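Local coordinates for protein GDSL-like Lipase (Parabacteroides distasonis, PDB 3P94) that probably hydrolyses ester bonds of lipids such as lysophospholipids, as a serine hydrolase of the GDSL-like (SGNH) lipase family, at residues N98-L103 against N144-E149; L123-F128 against M134-K139. All blocks are in the same frame, centred on the assembly; numbering follows the deposited sequence.

How the interactions relate
Both contacts use helix 137-153, but at different places along it. Interaction 1 packs the middle of this helix against helix 96-112, on the body of the domain. Interaction 2 joins the start of the same helix to the loop that follows strand 116-120, farther from the centre of the chain. Both are partly buried. Interaction 1 is made by apolar and aromatic side chains, and it passes from buried aliphatic groups to a partly exposed aromatic pair. Interaction 2 combines a proline packed on a phenylalanine with water-bridged polar groups beside it. Their centres lie 16 Å apart and they do not touch. Interaction 2 is nested within the chain segment that interaction 1 closes.

Interaction 1 (N98-L103 against N144-E149); sequences NVFGNL and NKWIKE
At Phe-100 a chi1 of 174° sets CG opposite the backbone N and swings the ring across to Trp-146. Trp-146 turns CG beside the backbone N instead, and its indole meets the phenylalanine obliquely. One touch is a CH-pi contact. Trp-146 CB sits over one face of the Phe-100 ring, 3.9 Å from the centroid and offset toward the rim. The Phe-100 ring and the five-membered ring of the indole have planes 49° apart. At the base of the phenylalanine, Phe-100 CB meets Trp-146 CE3 at 4.0 Å. Farther out, Phe-100 CE1 reaches the backbone, 3.4 Å from Trp-146 O.

A second, purely aliphatic touch lies deeper. Leu-103 CD1 meets Ile-147 CD1 at 3.8 Å, with Ile-147 CG1 only slightly farther away. Both residues are buried. Ile-147 also packs on Tyr-158 of strand 157-159, while Leu-103 touches Thr-59 of helix 59-71. Trp-146 is partly exposed, and its side chain lies about 3 Å from a bound tetraethylene glycol, probably left from crystallisation.

The axes of the segments 98-103 and 144-149 cross at -30° and approach to 10.4 Å. This is packing of near-parallel neighbouring helices on a parallel beta-sheet, as in the flavodoxin-like three-layer alpha/beta/alpha fold of SGNH hydrolases.

Interaction 2 (L123-F128 against M134-K139); sequences LPAYDF and MQPADK
Phe-128 and Pro-136 form the apolar centre of this contact. From Phe-128 CB, which points toward the other segment, the side chain leads through CG to the ring. CD2 is the first ring atom to touch, meeting selenomethionine Met-134 at CG, 3.9 Å away. That CG lies at the ring edge, near its plane. Next, CE2 packs on Pro-136 CB. At the tip, CZ meets the same Pro-136 CB at 3.5 Å. Pro-136 CG stands over one ring face, 4.0 Å from the centroid, in a CH-pi contact. The ring is thus met on a face and at an edge, and Ile-84 and Ile-87 of helix 84-87 also touch it. With an alanine at Phe-128 the proline is likely to lose its aromatic partner, and a gap to open beside Met-134.

Polar groups beside it are joined through water. One water donates to Tyr-126 O and accepts from Ala-137 N. Asp-127 OD1 receives two others: one, at 2.6 Å, accepts from Gln-135 N, and the second accepts from both Phe-128 N and Met-134 N. Within 134-139, Lys-139 NZ bonds to Met-134 O and, at 2.7 Å, to Gln-135 O. It stands above the carbonyl plane of Gln-135, and the two bonds tie the lysine back across the turn. The chemistry implies a join held directly by apolar and CH-pi packing, while water links backbone groups and the Asp-127 carboxylate across it.

Interaction 1 (N98-L103 against N144-E149)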
ATOM      1  N   ASN A  98      13.138  -9.607  -3.150  1.00 14.33           N
ATOM      2  CA  ASN A  98      12.672  -9.152  -4.455  1.00 13.23           C
ATOM      3  C   ASN A  98      11.379  -8.342  -4.324  1.00 16.55           C
ATOM      4  O   ASN A  98      11.125  -7.462  -5.152  1.00 14.80           O
ATOM      5  CB  ASN A  98      12.525 -10.338  -5.413  1.00 15.21           C
ATOM      6  CG  ASN A  98      13.855 -10.958  -5.788  1.00 32.18           C
ATOM      7  OD1 ASN A  98      14.889 -10.294  -5.858  1.00 26.34           O
ATOM      8  ND2 ASN A  98      13.854 -12.243  -6.052  1.00 19.69           N
ATOM      9  N   VAL A  99      10.594  -8.604  -3.256  1.00 13.71           N
ATOM     10  CA  VAL A  99       9.392  -7.837  -2.898  1.00 13.14           C
ATOM     11  C   VAL A  99       9.879  -6.438  -2.503  1.00 17.69           C
ATOM     12  O   VAL A  99       9.385  -5.432  -3.025  1.00 17.51           O
ATOM     13  CB  VAL A  99       8.596  -8.525  -1.756  1.00 17.47           C
ATOM     14  CG1 VAL A  99       7.394  -7.681  -1.321  1.00 16.84           C
ATOM     15  CG2 VAL A  99       8.166  -9.941  -2.153  1.00 17.17           C
ATOM     16  N   PHE A 100      10.913  -6.394  -1.631  1.00 11.74           N
ATOM     17  CA  PHE A 100      11.553  -5.159  -1.194  1.00 12.58           C
ATOM     18  C   PHE A 100      12.133  -4.400  -2.404  1.00 16.55           C
ATOM     19  O   PHE A 100      11.987  -3.184  -2.471  1.00 15.96           O
ATOM     20  CB  PHE A 100      12.649  -5.455  -0.154  1.00 14.81           C
ATOM     21  CG  PHE A 100      13.456  -4.242   0.255  1.00 16.95           C
ATOM     22  CD1 PHE A 100      12.860  -3.184   0.923  1.00 18.92           C
ATOM     23  CD2 PHE A 100      14.814  -4.155  -0.044  1.00 20.96           C
ATOM     24  CE1 PHE A 100      13.606  -2.054   1.280  1.00 20.18           C
ATOM     25  CE2 PHE A 100      15.562  -3.027   0.325  1.00 23.12           C
ATOM     26  CZ  PHE A 100      14.952  -1.991   0.989  1.00 20.13           C
ATOM     27  N   GLY A 101      12.761  -5.132  -3.331  1.00 13.82           N
ATOM     28  CA  GLY A 101      13.360  -4.578  -4.544  1.00 14.42           C
ATOM     29  C   GLY A 101      12.363  -3.839  -5.414  1.00 17.15           C
ATOM     30  O   GLY A 101      12.684  -2.779  -5.960  1.00 16.72           O
ATOM     31  N   ASN A 102      11.139  -4.385  -5.540  1.00 13.74           N
ATOM     32  CA  ASN A 102      10.050  -3.756  -6.285  1.00 13.00           C
ATOM     33  C   ASN A 102       9.656  -2.427  -5.634  1.00 16.52           C
ATOM     34  O   ASN A 102       9.389  -1.453  -6.345  1.00 14.45           O
ATOM     35  CB  ASN A 102       8.838  -4.677  -6.357  1.00 10.86           C
ATOM     36  CG  ASN A 102       8.915  -5.749  -7.406  1.00 19.44           C
ATOM     37  OD1 ASN A 102       9.653  -5.655  -8.378  1.00 16.10           O
ATOM     38  ND2 ASN A 102       8.103  -6.765  -7.262  1.00 19.33           N
ATOM     39  N   LEU A 103       9.616  -2.399  -4.278  1.00 13.25           N
ATOM     40  CA  LEU A 103       9.282  -1.181  -3.525  1.00 12.95           C
ATOM     41  C   LEU A 103      10.379  -0.129  -3.727  1.00 15.55           C
ATOM     42  O   LEU A 103      10.053   1.037  -3.910  1.00 13.92           O
ATOM     43  CB  LEU A 103       9.077  -1.495  -2.025  1.00 13.11           C
ATOM     44  CG  LEU A 103       7.870  -2.413  -1.681  1.00 18.26           C
ATOM     45  CD1 LEU A 103       8.006  -2.992  -0.274  1.00 19.39           C
ATOM     46  CD2 LEU A 103       6.552  -1.675  -1.805  1.00 19.99           C
ATOM     47  N   ASN A 144       9.050  -5.120   6.848  1.00 14.42           N
ATOM     48  CA  ASN A 144       8.900  -3.797   7.463  1.00 14.46           C
ATOM     49  C   ASN A 144      10.222  -3.251   7.983  1.00 18.44           C
ATOM     50  O   ASN A 144      10.432  -2.046   7.916  1.00 16.13           O
ATOM     51  CB  ASN A 144       7.864  -3.817   8.580  1.00 17.02           C
ATOM     52  CG  ASN A 144       6.443  -3.840   8.075  1.00 25.23           C
ATOM     53  OD1 ASN A 144       6.184  -3.592   6.892  1.00 22.17           O
ATOM     54  ND2 ASN A 144       5.487  -4.112   8.962  1.00 17.91           N
ATOM     55  N   LYS A 145      11.122  -4.138   8.463  1.00 16.80           N
ATOM     56  CA  LYS A 145      12.443  -3.755   8.948  1.00 17.43           C
ATOM     57  C   LYS A 145      13.243  -3.148   7.801  1.00 19.51           C
ATOM     58  O   LYS A 145      13.870  -2.102   7.977  1.00 18.48           O
ATOM     59  CB  LYS A 145      13.168  -4.974   9.553  1.00 20.67           C
ATOM     60  CG  LYS A 145      14.292  -4.607  10.483  1.00 40.75           C
ATOM     61  CD  LYS A 145      15.138  -5.818  10.839  1.00 52.02           C
ATOM     62  CE  LYS A 145      16.398  -5.397  11.565  1.00 59.75           C
ATOM     63  NZ  LYS A 145      17.369  -6.516  11.672  1.00 74.10           N
ATOM     64  N   TRP A 146      13.187  -3.796   6.619  1.00 16.13           N
ATOM     65  CA  TRP A 146      13.870  -3.344   5.401  1.00 15.99           C
ATOM     66  C   TRP A 146      13.281  -2.034   4.884  1.00 18.91           C
ATOM     67  O   TRP A 146      14.048  -1.127   4.537  1.00 16.67           O
ATOM     68  CB  TRP A 146      13.804  -4.414   4.310  1.00 14.58           C
ATOM     69  CG  TRP A 146      14.617  -5.641   4.605  1.00 16.61           C
ATOM     70  CD1 TRP A 146      15.724  -5.731   5.403  1.00 20.10           C
ATOM     71  CD2 TRP A 146      14.393  -6.952   4.078  1.00 16.85           C
ATOM     72  NE1 TRP A 146      16.210  -7.011   5.395  1.00 20.17           N
ATOM     73  CE2 TRP A 146      15.404  -7.789   4.594  1.00 21.68           C
ATOM     74  CE3 TRP A 146      13.435  -7.502   3.213  1.00 18.41           C
ATOM     75  CZ2 TRP A 146      15.486  -9.146   4.271  1.00 21.68           C
ATOM     76  CZ3 TRP A 146      13.521  -8.844   2.891  1.00 20.05           C
ATOM     77  CH2 TRP A 146      14.551  -9.643   3.396  1.00 21.48           C
ATOM     78  N   ILE A 147      11.933  -1.935   4.840  1.00 16.18           N
ATOM     79  CA  ILE A 147      11.231  -0.724   4.389  1.00 15.34           C
ATOM     80  C   ILE A 147      11.621   0.460   5.281  1.00 19.18           C
ATOM     81  O   ILE A 147      11.992   1.514   4.757  1.00 17.29           O
ATOM     82  CB  ILE A 147       9.691  -0.914   4.362  1.00 16.64           C
ATOM     83  CG1 ILE A 147       9.263  -1.995   3.341  1.00 16.93           C
ATOM     84  CG2 ILE A 147       8.971   0.431   4.069  1.00 15.80           C
ATOM     85  CD1 ILE A 147       7.748  -2.452   3.511  1.00 19.64           C
ATOM     86  N   LYS A 148      11.530   0.282   6.619  1.00 17.55           N
ATOM     87  CA  LYS A 148      11.859   1.336   7.587  1.00 18.26           C
ATOM     88  C   LYS A 148      13.318   1.798   7.465  1.00 22.39           C
ATOM     89  O   LYS A 148      13.572   3.004   7.482  1.00 21.86           O
ATOM     90  CB  LYS A 148      11.568   0.882   9.024  1.00 21.13           C
ATOM     91  CG  LYS A 148      11.580   2.063  10.006  1.00 29.15           C
ATOM     92  CD  LYS A 148      11.435   1.621  11.458  1.00 38.80           C
ATOM     93  CE  LYS A 148      11.256   2.811  12.376  1.00 44.23           C
ATOM     94  NZ  LYS A 148      12.415   3.756  12.318  1.00 41.94           N
ATOM     95  N   GLU A 149      14.267   0.850   7.354  1.00 19.21           N
ATOM     96  CA  GLU A 149      15.694   1.153   7.220  1.00 17.71           C
ATOM     97  C   GLU A 149      15.963   1.922   5.915  1.00 20.36           C
ATOM     98  O   GLU A 149      16.714   2.901   5.935  1.00 19.06           O
ATOM     99  CB  GLU A 149      16.517  -0.133   7.287  1.00 19.34           C
ATOM    100  CG  GLU A 149      16.913  -0.511   8.708  1.00 31.06           C
ATOM    101  CD  GLU A 149      17.184  -1.978   8.987  1.00 57.25           C
ATOM    102  OE1 GLU A 149      17.523  -2.725   8.040  1.00 49.81           O
ATOM    103  OE2 GLU A 149      17.069  -2.378  10.168  1.00 55.71           O
TER

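Interaction 2 (L123-F128 against M134-K139)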
ATOM      1  N   LEU A 123       0.643  -4.251   7.083  1.00 14.59           N
ATOM      2  CA  LEU A 123      -0.197  -4.514   8.248  1.00 14.53           C
ATOM      3  C   LEU A 123       0.109  -5.893   8.871  1.00 18.86           C
ATOM      4  O   LEU A 123       0.537  -6.816   8.161  1.00 16.83           O
ATOM      5  CB  LEU A 123      -1.682  -4.417   7.877  1.00 14.15           C
ATOM      6  CG  LEU A 123      -2.399  -3.097   8.181  1.00 20.07           C
ATOM      7  CD1 LEU A 123      -1.717  -1.907   7.522  1.00 21.15           C
ATOM      8  CD2 LEU A 123      -3.851  -3.151   7.747  1.00 21.19           C
ATOM      9  N   PRO A 124      -0.118  -6.048  10.198  1.00 16.10           N
ATOM     10  CA  PRO A 124       0.056  -7.374  10.816  1.00 16.14           C
ATOM     11  C   PRO A 124      -0.892  -8.395  10.176  1.00 19.25           C
ATOM     12  O   PRO A 124      -1.990  -8.039   9.748  1.00 18.50           O
ATOM     13  CB  PRO A 124      -0.312  -7.139  12.285  1.00 18.76           C
ATOM     14  CG  PRO A 124      -0.306  -5.680  12.479  1.00 22.42           C
ATOM     15  CD  PRO A 124      -0.640  -5.067  11.174  1.00 17.59           C
ATOM     16  N   ALA A 125      -0.430  -9.636  10.040  1.00 16.19           N
ATOM     17  CA  ALA A 125      -1.211 -10.753   9.515  1.00 15.65           C
ATOM     18  C   ALA A 125      -0.657 -12.029  10.097  1.00 20.99           C
ATOM     19  O   ALA A 125       0.532 -12.306   9.950  1.00 19.87           O
ATOM     20  CB  ALA A 125      -1.185 -10.794   7.996  1.00 15.42           C
ATOM     21  N   TYR A 126      -1.510 -12.793  10.777  1.00 18.66           N
ATOM     22  CA  TYR A 126      -1.109 -14.059  11.390  1.00 19.45           C
ATOM     23  C   TYR A 126      -1.335 -15.230  10.431  1.00 23.17           C
ATOM     24  O   TYR A 126      -0.605 -16.222  10.492  1.00 21.83           O
ATOM     25  CB  TYR A 126      -1.883 -14.278  12.699  1.00 21.50           C
ATOM     26  CG  TYR A 126      -1.504 -15.549  13.427  1.00 26.24           C
ATOM     27  CD1 TYR A 126      -0.286 -15.656  14.095  1.00 29.01           C
ATOM     28  CD2 TYR A 126      -2.379 -16.631  13.484  1.00 27.38           C
ATOM     29  CE1 TYR A 126       0.058 -16.815  14.784  1.00 31.74           C
ATOM     30  CE2 TYR A 126      -2.047 -17.793  14.170  1.00 28.89           C
ATOM     31  CZ  TYR A 126      -0.827 -17.882  14.820  1.00 37.26           C
ATOM     32  OH  TYR A 126      -0.487 -19.026  15.493  1.00 38.00           O
ATOM     33  N   ASP A 127      -2.363 -15.126   9.563  1.00 20.75           N
ATOM     34  CA  ASP A 127      -2.717 -16.177   8.602  1.00 21.31           C
ATOM     35  C   ASP A 127      -3.586 -15.625   7.476  1.00 26.26           C
ATOM     36  O   ASP A 127      -4.316 -14.642   7.672  1.00 27.09           O
ATOM     37  CB  ASP A 127      -3.464 -17.316   9.332  1.00 24.15           C
ATOM     38  CG  ASP A 127      -3.676 -18.570   8.506  1.00 34.28           C
ATOM     39  OD1 ASP A 127      -2.676 -19.116   7.995  1.00 33.71           O
ATOM     40  OD2 ASP A 127      -4.848 -19.008   8.372  1.00 41.63           O
ATOM     41  N   PHE A 128      -3.494 -16.249   6.296  1.00 22.62           N
ATOM     42  CA  PHE A 128      -4.304 -15.894   5.134  1.00 22.15           C
ATOM     43  C   PHE A 128      -5.409 -16.928   4.994  1.00 29.98           C
ATOM     44  O   PHE A 128      -5.110 -18.067   4.644  1.00 29.84           O
ATOM     45  CB  PHE A 128      -3.456 -15.831   3.854  1.00 22.91           C
ATOM     46  CG  PHE A 128      -2.266 -14.923   3.895  1.00 22.63           C
ATOM     47  CD1 PHE A 128      -2.420 -13.573   4.139  1.00 25.08           C
ATOM     48  CD2 PHE A 128      -0.997 -15.409   3.614  1.00 24.63           C
ATOM     49  CE1 PHE A 128      -1.324 -12.734   4.153  1.00 26.05           C
ATOM     50  CE2 PHE A 128       0.101 -14.569   3.616  1.00 26.89           C
ATOM     51  CZ  PHE A 128      -0.071 -13.229   3.867  1.00 25.30           C
HETATM   52  N   MSE A 134       0.789 -20.286   5.421  1.00 35.24           N
HETATM   53  CA  MSE A 134       1.931 -19.477   4.936  1.00 34.36           C
HETATM   54  C   MSE A 134       2.741 -18.751   6.013  1.00 32.56           C
HETATM   55  O   MSE A 134       3.712 -18.140   5.672  1.00 31.60           O
HETATM   56  CB  MSE A 134       1.510 -18.426   3.905  1.00 36.58           C
HETATM   57  CG  MSE A 134       0.540 -18.955   2.919  1.00 45.23           C
HETATM   58 SE   MSE A 134       1.088 -18.653   1.142  0.75 54.40          SE
HETATM   59  CE  MSE A 134       2.757 -19.364   1.198  1.00 50.84           C
ATOM     60  N   GLN A 135       2.288 -18.809   7.255  1.00 25.31           N
ATOM     61  CA  GLN A 135       2.954 -18.189   8.409  1.00 25.06           C
ATOM     62  C   GLN A 135       3.489 -16.752   8.080  1.00 25.64           C
ATOM     63  O   GLN A 135       4.696 -16.504   8.117  1.00 26.00           O
ATOM     64  CB  GLN A 135       4.071 -19.110   8.917  1.00 27.66           C
ATOM     65  CG  GLN A 135       3.535 -20.498   9.257  1.00 44.23           C
ATOM     66  CD  GLN A 135       4.463 -21.256  10.139  1.00 68.30           C
ATOM     67  OE1 GLN A 135       5.288 -22.046   9.675  1.00 67.82           O
ATOM     68  NE2 GLN A 135       4.324 -21.066  11.439  1.00 58.46           N
ATOM     69  N   PRO A 136       2.595 -15.798   7.740  1.00 20.62           N
ATOM     70  CA  PRO A 136       3.077 -14.470   7.311  1.00 19.66           C
ATOM     71  C   PRO A 136       3.616 -13.516   8.381  1.00 23.40           C
ATOM     72  O   PRO A 136       4.322 -12.577   7.995  1.00 21.38           O
ATOM     73  CB  PRO A 136       1.830 -13.829   6.707  1.00 20.36           C
ATOM     74  CG  PRO A 136       0.684 -14.494   7.399  1.00 24.48           C
ATOM     75  CD  PRO A 136       1.126 -15.909   7.586  1.00 20.61           C
ATOM     76  N   ALA A 137       3.267 -13.704   9.684  1.00 21.18           N
ATOM     77  CA  ALA A 137       3.601 -12.769  10.776  1.00 21.09           C
ATOM     78  C   ALA A 137       5.055 -12.270  10.775  1.00 26.29           C
ATOM     79  O   ALA A 137       5.266 -11.055  10.759  1.00 26.85           O
ATOM     80  CB  ALA A 137       3.260 -13.366  12.131  1.00 22.37           C
ATOM     81  N   ASP A 138       6.038 -13.177  10.784  1.00 23.30           N
ATOM     82  CA  ASP A 138       7.459 -12.796  10.845  1.00 22.80           C
ATOM     83  C   ASP A 138       7.982 -12.271   9.520  1.00 24.43           C
ATOM     84  O   ASP A 138       8.952 -11.508   9.523  1.00 23.26           O
ATOM     85  CB  ASP A 138       8.321 -13.974  11.311  1.00 25.38           C
ATOM     86  CG  ASP A 138       8.078 -14.403  12.745  1.00 36.58           C
ATOM     87  OD1 ASP A 138       7.532 -13.588  13.533  1.00 35.57           O
ATOM     88  OD2 ASP A 138       8.487 -15.522  13.100  1.00 45.32           O
ATOM     89  N   LYS A 139       7.353 -12.669   8.393  1.00 19.72           N
ATOM     90  CA  LYS A 139       7.717 -12.206   7.044  1.00 18.24           C
ATOM     91  C   LYS A 139       7.350 -10.731   6.919  1.00 22.64           C
ATOM     92  O   LYS A 139       8.156  -9.935   6.430  1.00 21.15           O
ATOM     93  CB  LYS A 139       7.029 -13.061   5.961  1.00 19.13           C
ATOM     94  CG  LYS A 139       7.539 -14.501   5.951  1.00 26.48           C
ATOM     95  CD  LYS A 139       6.643 -15.441   5.168  1.00 35.69           C
ATOM     96  CE  LYS A 139       7.102 -16.875   5.258  1.00 41.96           C
ATOM     97  NZ  LYS A 139       6.705 -17.505   6.546  1.00 47.20           N
TER
HETATM   98  O   HOH W   1       2.051 -16.109  10.918  1.00 22.11           O
HETATM   99  O   HOH W   2      -0.211 -19.667   8.713  1.00 29.27           O
HETATM  100  O   HOH W   3      -1.456 -18.464   5.485  1.00 30.17           O